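2-dehydropantoate 2-reductase (Porphyromonas gingivalis, PDB 2QYT) probably catalyses the NADPH-dependent reduction of ketopantoate (2-dehydropantoate) to pantoate, the second step from 3-methyl-2-oxobutanoate toward pantothenate. Local coordinates at residues S143-K146 against I152-E155; L160-S165 against D195-K200. One frame throughout, in Å; residues are numbered along the deposited sequence. Where two conformers were deposited one is given.

Contact 1 (S143-K146 against I152-E155); sequences SARK and ITLE. With SO4 (sulfate ion), chain B; SO4 (sulfate ion), chain C.
With CG1 of I152 set beside its own backbone N (chi1 -50°) and chi2 turned the same way, the CD1 methyl swings across to K146 and lies 3.9 Å from K146 CB. K146 places CG anti to its N (chi1 172°) and then bends at its last two torsions, which carries NZ away from I152 to a sulfate ion. The two backbones form an antiparallel ladder. R145 and T153 are the hydrogen-bonded pair, T153 N to R145 O and R145 N to T153 O, each 2.9 Å. E155 N adds a further rung to S143 O (3.0 Å). On one face of the sheet A144 CB rests against L154 CD1 at 3.8 Å, on the same face as I152 and K146. On the other, the side chains of R145 and T153 run side by side, and T153 CB lies over the rim of one guanidinium face, 4.2 Å from R145 NH2; T153 OG1 is hydrogen-bonded to S147 OG. Beyond the last rung, the CG methylene of E155 packs on S143 CB at 3.5 Å, and its carboxylate comes near the R145 guanidinium without forming a salt bridge. K146 N donates a straight bond of 2.7 Å to O3 of one sulfate, and K146 NZ a weak bond to a second; backbone amides of L16, G18 and R45 also bind sulfate here. Strand 58-61 flanks I152 and L154 on the far side. This is a beta hairpin of strands 137-148 and 151-154, whose K146 reaches the glycine-rich turn of a probable Rossmann-type dinucleotide site, where the sulfates may mimic cofactor phosphates.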
ATOM      1  N   SER A 143      -8.164   6.236  -3.919  1.00 18.23           N
ATOM      2  CA  SER A 143      -8.565   5.948  -5.287  1.00 19.16           C
ATOM      3  C   SER A 143      -7.799   6.823  -6.259  1.00 19.00           C
ATOM      4  O   SER A 143      -8.310   7.820  -6.763  1.00 19.65           O
ATOM      5  CB  SER A 143     -10.054   6.224  -5.435  1.00 19.77           C
ATOM      6  OG  SER A 143     -10.763   5.342  -4.582  1.00 26.23           O
ATOM      7  N   ALA A 144      -6.570   6.435  -6.540  1.00 19.74           N
ATOM      8  CA  ALA A 144      -5.616   7.284  -7.243  1.00 19.94           C
ATOM      9  C   ALA A 144      -4.908   6.488  -8.299  1.00 20.21           C
ATOM     10  O   ALA A 144      -4.603   5.306  -8.099  1.00 21.36           O
ATOM     11  CB  ALA A 144      -4.632   7.839  -6.272  1.00 20.00           C
ATOM     12  N   ARG A 145      -4.641   7.142  -9.423  1.00 19.38           N
ATOM     13  CA  ARG A 145      -4.200   6.527 -10.680  0.50 18.95           C
ATOM     14  C   ARG A 145      -3.128   7.419 -11.302  1.00 18.45           C
ATOM     15  O   ARG A 145      -3.371   8.620 -11.369  1.00 17.82           O
ATOM     16  CB  ARG A 145      -5.412   6.615 -11.615  0.50 18.92           C
ATOM     17  CG  ARG A 145      -5.769   5.411 -12.405  0.50 18.05           C
ATOM     18  CD  ARG A 145      -7.176   5.627 -13.051  0.50 19.72           C
ATOM     19  NE  ARG A 145      -7.251   6.756 -13.995  0.50 19.54           N
ATOM     20  CZ  ARG A 145      -8.169   7.723 -13.978  0.50 18.52           C
ATOM     21  NH1 ARG A 145      -9.146   7.744 -13.062  0.50 17.20           N
ATOM     22  NH2 ARG A 145      -8.111   8.671 -14.901  0.50 16.64           N
ATOM     23  N   LYS A 146      -2.031   6.886 -11.827  1.00 18.46           N
ATOM     24  CA  LYS A 146      -1.218   7.723 -12.704  1.00 17.89           C
ATOM     25  C   LYS A 146      -1.969   7.728 -14.013  1.00 17.93           C
ATOM     26  O   LYS A 146      -2.105   6.661 -14.613  1.00 18.04           O
ATOM     27  CB  LYS A 146       0.180   7.164 -12.927  1.00 17.79           C
ATOM     28  CG  LYS A 146       0.928   7.951 -13.987  1.00 19.98           C
ATOM     29  CD  LYS A 146       2.344   7.465 -14.106  1.00 23.91           C
ATOM     30  CE  LYS A 146       2.468   6.413 -15.156  1.00 28.59           C
ATOM     31  NZ  LYS A 146       3.434   5.426 -14.620  1.00 31.84           N
ATOM     32  N   ILE A 152      -1.172  12.575 -11.774  1.00 16.71           N
ATOM     33  CA  ILE A 152      -1.968  11.709 -10.921  1.00 16.31           C
ATOM     34  C   ILE A 152      -3.395  12.259 -10.867  1.00 16.79           C
ATOM     35  O   ILE A 152      -3.619  13.484 -10.693  1.00 16.01           O
ATOM     36  CB  ILE A 152      -1.413  11.645  -9.448  1.00 16.47           C
ATOM     37  CG1 ILE A 152       0.110  11.347  -9.439  1.00 17.65           C
ATOM     38  CG2 ILE A 152      -2.115  10.602  -8.640  1.00 14.78           C
ATOM     39  CD1 ILE A 152       0.513  10.105 -10.313  1.00 20.95           C
ATOM     40  N   THR A 153      -4.355  11.350 -10.992  1.00 14.55           N
ATOM     41  CA  THR A 153      -5.747  11.692 -10.822  1.00 16.09           C
ATOM     42  C   THR A 153      -6.320  10.890  -9.646  1.00 16.11           C
ATOM     43  O   THR A 153      -6.123   9.666  -9.570  1.00 15.40           O
ATOM     44  CB  THR A 153      -6.545  11.312 -12.086  1.00 14.88           C
ATOM     45  OG1 THR A 153      -5.963  12.028 -13.191  1.00 16.13           O
ATOM     46  CG2 THR A 153      -8.047  11.645 -11.943  1.00 15.00           C
ATOM     47  N   LEU A 154      -6.976  11.594  -8.733  1.00 15.52           N
ATOM     48  CA  LEU A 154      -7.811  10.975  -7.719  1.00 16.12           C
ATOM     49  C   LEU A 154      -9.242  11.086  -8.093  1.00 17.35           C
ATOM     50  O   LEU A 154      -9.756  12.166  -8.444  1.00 17.32           O
ATOM     51  CB  LEU A 154      -7.643  11.615  -6.346  1.00 17.13           C
ATOM     52  CG  LEU A 154      -6.447  11.245  -5.480  1.00 16.89           C
ATOM     53  CD1 LEU A 154      -5.172  11.628  -6.178  1.00 14.41           C
ATOM     54  CD2 LEU A 154      -6.585  11.964  -4.106  1.00 15.71           C
ATOM     55  N   GLU A 155      -9.948   9.981  -7.970  1.00 17.80           N
ATOM     56  CA  GLU A 155     -11.314  10.071  -8.342  1.00 19.54           C
ATOM     57  C   GLU A 155     -12.138  10.510  -7.139  1.00 19.32           C
ATOM     58  O   GLU A 155     -13.298  10.837  -7.269  1.00 18.19           O
ATOM     59  CB  GLU A 155     -11.783   8.769  -8.989  1.00 20.58           C
ATOM     60  CG  GLU A 155     -11.767   7.608  -8.111  1.00 23.22           C
ATOM     61  CD  GLU A 155     -12.347   6.388  -8.814  1.00 27.74           C
ATOM     62  OE1 GLU A 155     -11.718   5.922  -9.809  1.00 31.48           O
ATOM     63  OE2 GLU A 155     -13.409   5.919  -8.353  1.00 23.14           O
TER
HETATM   64  S   SO4 B 315      -1.383   3.320 -10.788  1.00 36.19           S
HETATM   65  O1  SO4 B 315      -1.903   3.745  -9.504  1.00 38.47           O
HETATM   66  O2  SO4 B 315      -2.456   2.522 -11.392  1.00 38.74           O
HETATM   67  O3  SO4 B 315      -1.015   4.434 -11.642  1.00 35.26           O
HETATM   68  O4  SO4 B 315      -0.200   2.504 -10.581  1.00 39.08           O
HETATM   69  S   SO4 C 316       7.099   5.382 -12.210  1.00 28.59           S
HETATM   70  O1  SO4 C 316       6.835   6.318 -11.136  1.00 31.71           O
HETATM   71  O2  SO4 C 316       5.787   4.905 -12.658  1.00 32.11           O
HETATM   72  O3  SO4 C 316       7.777   6.021 -13.334  1.00 26.19           O
HETATM   73  O4  SO4 C 316       7.891   4.271 -11.642  1.00 31.58           O

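Contact 2 (L160-S165 against D195-K200); sequences LFYFGS and DWYIMK
Y162 and Y197 meet ring on ring in an offset stack, their centroids 4.5 Å apart and their planes inclined by 28°. The overlap is partial and lopsided. Y197 brings one side of its ring, the CD1-CE1 bond, over the Y162 face: CD1 sits above the centre of that ring, 3.6 Å from its plane, and the closest atoms are Y162 CE1 and Y197 CE1 at 3.5 Å. Relative to the Y197 ring, by contrast, Y162 CE1 arrives obliquely. The two side chains cross at about a right angle, one coming from the strand and the other from the helix, so the hydroxyls end well apart instead of side by side. Both side chains leave their backbones toward the partner segment, and both have CG beside the backbone N and anti to the carbonyl carbon (chi1 -62° for Y162, -66° for Y197); the rings overlap between backbones whose nearest CA atoms, those of Y162 and Y197, are 7.5 Å apart. No direct hydrogen bond joins the two segments. Instead a water lies 2.8 Å from Y162 OH and accepts a long, weak bond from K200 NZ at 3.3 Å, linking the tyrosine to the helix three residues, a little under one turn, beyond Y197. The aromatic cluster extends past the pair: Y189 meets the Y162 ring, Y141 touches Y162 and K200, and within the helix W196 CD1 lies over the rim of a Y197 face. P191 also packs on Y197, and a salt bridge from D195 OD1 to K137 NZ ties the start of the helix to strand 137-148. The contact is a small aromatic strand-helix packing at the junction of the N-terminal Rossmann-type domain and the helical C-terminal domain, the two-domain architecture of ketopantoate reductases.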
ATOM      1  N   LEU A 160      -6.776   7.387   3.389  1.00 15.45           N
ATOM      2  CA  LEU A 160      -6.370   6.892   4.705  1.00 14.21           C
ATOM      3  C   LEU A 160      -5.024   6.226   4.507  1.00 14.37           C
ATOM      4  O   LEU A 160      -4.859   5.546   3.527  1.00 13.09           O
ATOM      5  CB  LEU A 160      -7.401   5.891   5.239  1.00 13.80           C
ATOM      6  CG  LEU A 160      -8.773   6.503   5.536  1.00 10.63           C
ATOM      7  CD1 LEU A 160      -9.853   5.418   5.768  1.00 10.57           C
ATOM      8  CD2 LEU A 160      -8.659   7.476   6.744  1.00 12.85           C
ATOM      9  N   PHE A 161      -4.077   6.461   5.437  1.00 14.52           N
ATOM     10  CA  PHE A 161      -2.717   5.983   5.388  1.00 14.40           C
ATOM     11  C   PHE A 161      -2.536   5.441   6.801  1.00 14.92           C
ATOM     12  O   PHE A 161      -2.595   6.196   7.795  1.00 15.83           O
ATOM     13  CB  PHE A 161      -1.785   7.175   5.100  1.00 14.25           C
ATOM     14  CG  PHE A 161      -0.305   6.841   4.924  1.00 15.20           C
ATOM     15  CD1 PHE A 161       0.337   7.074   3.689  1.00 14.26           C
ATOM     16  CD2 PHE A 161       0.470   6.407   5.996  1.00 13.92           C
ATOM     17  CE1 PHE A 161       1.711   6.829   3.532  1.00 13.60           C
ATOM     18  CE2 PHE A 161       1.844   6.140   5.834  1.00 13.17           C
ATOM     19  CZ  PHE A 161       2.463   6.360   4.605  1.00 13.74           C
ATOM     20  N   TYR A 162      -2.359   4.121   6.892  1.00 15.05           N
ATOM     21  CA  TYR A 162      -2.022   3.452   8.158  1.00 15.87           C
ATOM     22  C   TYR A 162      -0.631   2.878   8.122  1.00 14.51           C
ATOM     23  O   TYR A 162      -0.206   2.365   7.105  1.00 14.84           O
ATOM     24  CB  TYR A 162      -2.988   2.302   8.428  1.00 16.06           C
ATOM     25  CG  TYR A 162      -4.399   2.733   8.582  1.00 17.35           C
ATOM     26  CD1 TYR A 162      -4.878   3.162   9.817  1.00 15.60           C
ATOM     27  CD2 TYR A 162      -5.276   2.694   7.497  1.00 17.55           C
ATOM     28  CE1 TYR A 162      -6.225   3.555   9.968  1.00 17.41           C
ATOM     29  CE2 TYR A 162      -6.621   3.074   7.647  1.00 20.61           C
ATOM     30  CZ  TYR A 162      -7.073   3.504   8.880  1.00 17.56           C
ATOM     31  OH  TYR A 162      -8.367   3.887   9.030  1.00 18.75           O
ATOM     32  N   PHE A 163       0.088   2.933   9.226  1.00 15.01           N
ATOM     33  CA  PHE A 163       1.436   2.338   9.220  1.00 15.72           C
ATOM     34  C   PHE A 163       1.844   2.004  10.625  1.00 16.05           C
ATOM     35  O   PHE A 163       1.182   2.436  11.570  1.00 16.94           O
ATOM     36  CB  PHE A 163       2.448   3.299   8.573  1.00 15.76           C
ATOM     37  CG  PHE A 163       2.962   4.338   9.519  1.00 15.35           C
ATOM     38  CD1 PHE A 163       4.191   4.142  10.187  1.00 13.52           C
ATOM     39  CD2 PHE A 163       2.206   5.486   9.779  1.00 14.20           C
ATOM     40  CE1 PHE A 163       4.683   5.103  11.091  1.00 14.44           C
ATOM     41  CE2 PHE A 163       2.665   6.444  10.682  1.00 13.68           C
ATOM     42  CZ  PHE A 163       3.934   6.249  11.337  1.00 14.98           C
ATOM     43  N   GLY A 164       2.916   1.235  10.769  1.00 16.85           N
ATOM     44  CA  GLY A 164       3.441   0.909  12.085  1.00 16.49           C
ATOM     45  C   GLY A 164       4.471  -0.172  12.077  1.00 18.00           C
ATOM     46  O   GLY A 164       4.577  -0.917  11.107  1.00 16.45           O
ATOM     47  N   SER A 165       5.275  -0.207  13.159  1.00 21.10           N
ATOM     48  CA  SER A 165       6.335  -1.206  13.398  1.00 23.17           C
ATOM     49  C   SER A 165       5.796  -2.589  13.840  1.00 25.62           C
ATOM     50  O   SER A 165       6.471  -3.606  13.673  1.00 27.37           O
ATOM     51  CB  SER A 165       7.280  -0.711  14.508  1.00 23.19           C
ATOM     52  OG  SER A 165       6.605  -0.543  15.773  1.00 21.70           O
ATOM     53  N   ASP A 195      -1.116  -5.019  12.086  1.00  8.11           N
ATOM     54  CA  ASP A 195      -1.398  -6.293  11.410  1.00  8.66           C
ATOM     55  C   ASP A 195      -2.882  -6.429  11.085  1.00  9.10           C
ATOM     56  O   ASP A 195      -3.256  -6.962  10.040  1.00  9.97           O
ATOM     57  CB  ASP A 195      -0.963  -7.485  12.269  1.00  8.49           C
ATOM     58  CG  ASP A 195       0.552  -7.621  12.373  1.00  9.73           C
ATOM     59  OD1 ASP A 195       1.276  -7.025  11.557  1.00  7.67           O
ATOM     60  OD2 ASP A 195       1.026  -8.323  13.287  1.00 11.86           O
ATOM     61  N   TRP A 196      -3.724  -5.949  11.988  1.00  9.38           N
ATOM     62  CA  TRP A 196      -5.170  -6.019  11.805  1.00 10.05           C
ATOM     63  C   TRP A 196      -5.634  -5.200  10.601  1.00  8.88           C
ATOM     64  O   TRP A 196      -6.401  -5.694   9.797  1.00  8.54           O
ATOM     65  CB  TRP A 196      -5.883  -5.586  13.081  1.00 11.68           C
ATOM     66  CG  TRP A 196      -7.295  -5.193  12.892  1.00 15.13           C
ATOM     67  CD1 TRP A 196      -7.868  -3.991  13.224  1.00 17.64           C
ATOM     68  CD2 TRP A 196      -8.336  -5.992  12.319  1.00 16.95           C
ATOM     69  NE1 TRP A 196      -9.213  -4.004  12.905  1.00 19.51           N
ATOM     70  CE2 TRP A 196      -9.525  -5.220  12.354  1.00 18.62           C
ATOM     71  CE3 TRP A 196      -8.385  -7.292  11.789  1.00 18.44           C
ATOM     72  CZ2 TRP A 196     -10.741  -5.699  11.859  1.00 15.81           C
ATOM     73  CZ3 TRP A 196      -9.607  -7.774  11.306  1.00 17.10           C
ATOM     74  CH2 TRP A 196     -10.761  -6.977  11.342  1.00 16.55           C
ATOM     75  N   TYR A 197      -5.159  -3.958  10.481  1.00  8.37           N
ATOM     76  CA  TYR A 197      -5.489  -3.097   9.327  1.00  7.57           C
ATOM     77  C   TYR A 197      -5.025  -3.722   8.020  1.00  8.25           C
ATOM     78  O   TYR A 197      -5.719  -3.664   6.999  1.00  9.05           O
ATOM     79  CB  TYR A 197      -4.928  -1.670   9.492  1.00  6.18           C
ATOM     80  CG  TYR A 197      -5.585  -0.935  10.620  1.00  4.59           C
ATOM     81  CD1 TYR A 197      -6.647  -0.049  10.384  1.00  4.94           C
ATOM     82  CD2 TYR A 197      -5.196  -1.165  11.940  1.00  3.65           C
ATOM     83  CE1 TYR A 197      -7.299   0.612  11.462  1.00  4.43           C
ATOM     84  CE2 TYR A 197      -5.818  -0.516  13.000  1.00  2.93           C
ATOM     85  CZ  TYR A 197      -6.869   0.373  12.767  1.00  4.17           C
ATOM     86  OH  TYR A 197      -7.490   0.994  13.847  1.00  5.14           O
ATOM     87  N   ILE A 198      -3.858  -4.339   8.068  1.00  7.64           N
ATOM     88  CA  ILE A 198      -3.300  -5.027   6.920  1.00  8.95           C
ATOM     89  C   ILE A 198      -4.109  -6.256   6.471  1.00  9.15           C
ATOM     90  O   ILE A 198      -4.338  -6.425   5.264  1.00  8.72           O
ATOM     91  CB  ILE A 198      -1.860  -5.482   7.217  1.00  8.13           C
ATOM     92  CG1 ILE A 198      -0.979  -4.278   7.554  1.00  8.65           C
ATOM     93  CG2 ILE A 198      -1.266  -6.281   6.037  1.00  9.88           C
ATOM     94  CD1 ILE A 198      -0.436  -3.656   6.416  1.00  2.20           C
HETATM   95  N   MSE A 199      -4.447  -7.162   7.391  1.00  9.68           N
HETATM   96  CA  MSE A 199      -5.291  -8.310   7.008  0.50 10.06           C
HETATM   97  C   MSE A 199      -6.675  -7.828   6.607  1.00 10.74           C
HETATM   98  O   MSE A 199      -7.244  -8.316   5.636  1.00 11.73           O
HETATM   99  CB  MSE A 199      -5.350  -9.411   8.083  0.50 10.06           C
HETATM  100  CG  MSE A 199      -5.983  -9.047   9.425  0.50 10.55           C
HETATM  101 SE   MSE A 199      -6.692 -10.607  10.419  0.25  9.26          SE
HETATM  102  CE  MSE A 199      -8.565 -10.358  10.073  0.50 10.78           C
ATOM    103  N   LYS A 200      -7.204  -6.847   7.338  1.00 10.89           N
ATOM    104  CA  LYS A 200      -8.526  -6.316   7.022  1.00 12.77           C
ATOM    105  C   LYS A 200      -8.606  -5.795   5.580  1.00 12.51           C
ATOM    106  O   LYS A 200      -9.522  -6.166   4.839  1.00 12.64           O
ATOM    107  CB  LYS A 200      -8.972  -5.256   8.048  1.00 12.79           C
ATOM    108  CG  LYS A 200     -10.465  -4.952   8.053  1.00 13.68           C
ATOM    109  CD  LYS A 200     -10.760  -3.631   8.776  1.00 15.83           C
ATOM    110  CE  LYS A 200     -10.579  -2.401   7.860  1.00 19.07           C
ATOM    111  NZ  LYS A 200      -9.767  -1.311   8.486  1.00 20.55           N
TER
HETATM  112  O   HOH W   1     -10.160   1.958   7.958  1.00 24.35           O

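Overall arrangement
From the N terminus, the chain lays down the parallel sheet of the probable nucleotide-binding region, with strands 58-61 and 66-69 of the mixed sheet interspersed, before entering strand 137-148. Contact 1 closes a short loop by folding strand 151-154 back on this strand. The chain continues directly into strand 158-164, which pairs with the other side of strand 137-148, and contact 2 then closes a longer loop through helix 172-183 and strand 188-189 to helix 194-215. The two closures neither nest nor cross: they follow in series. Their centres are 21 Å apart, but both reach the same mixed sheet. Contact 1 joins strands within it; contact 2 ties it to the first helix of the C-terminal region.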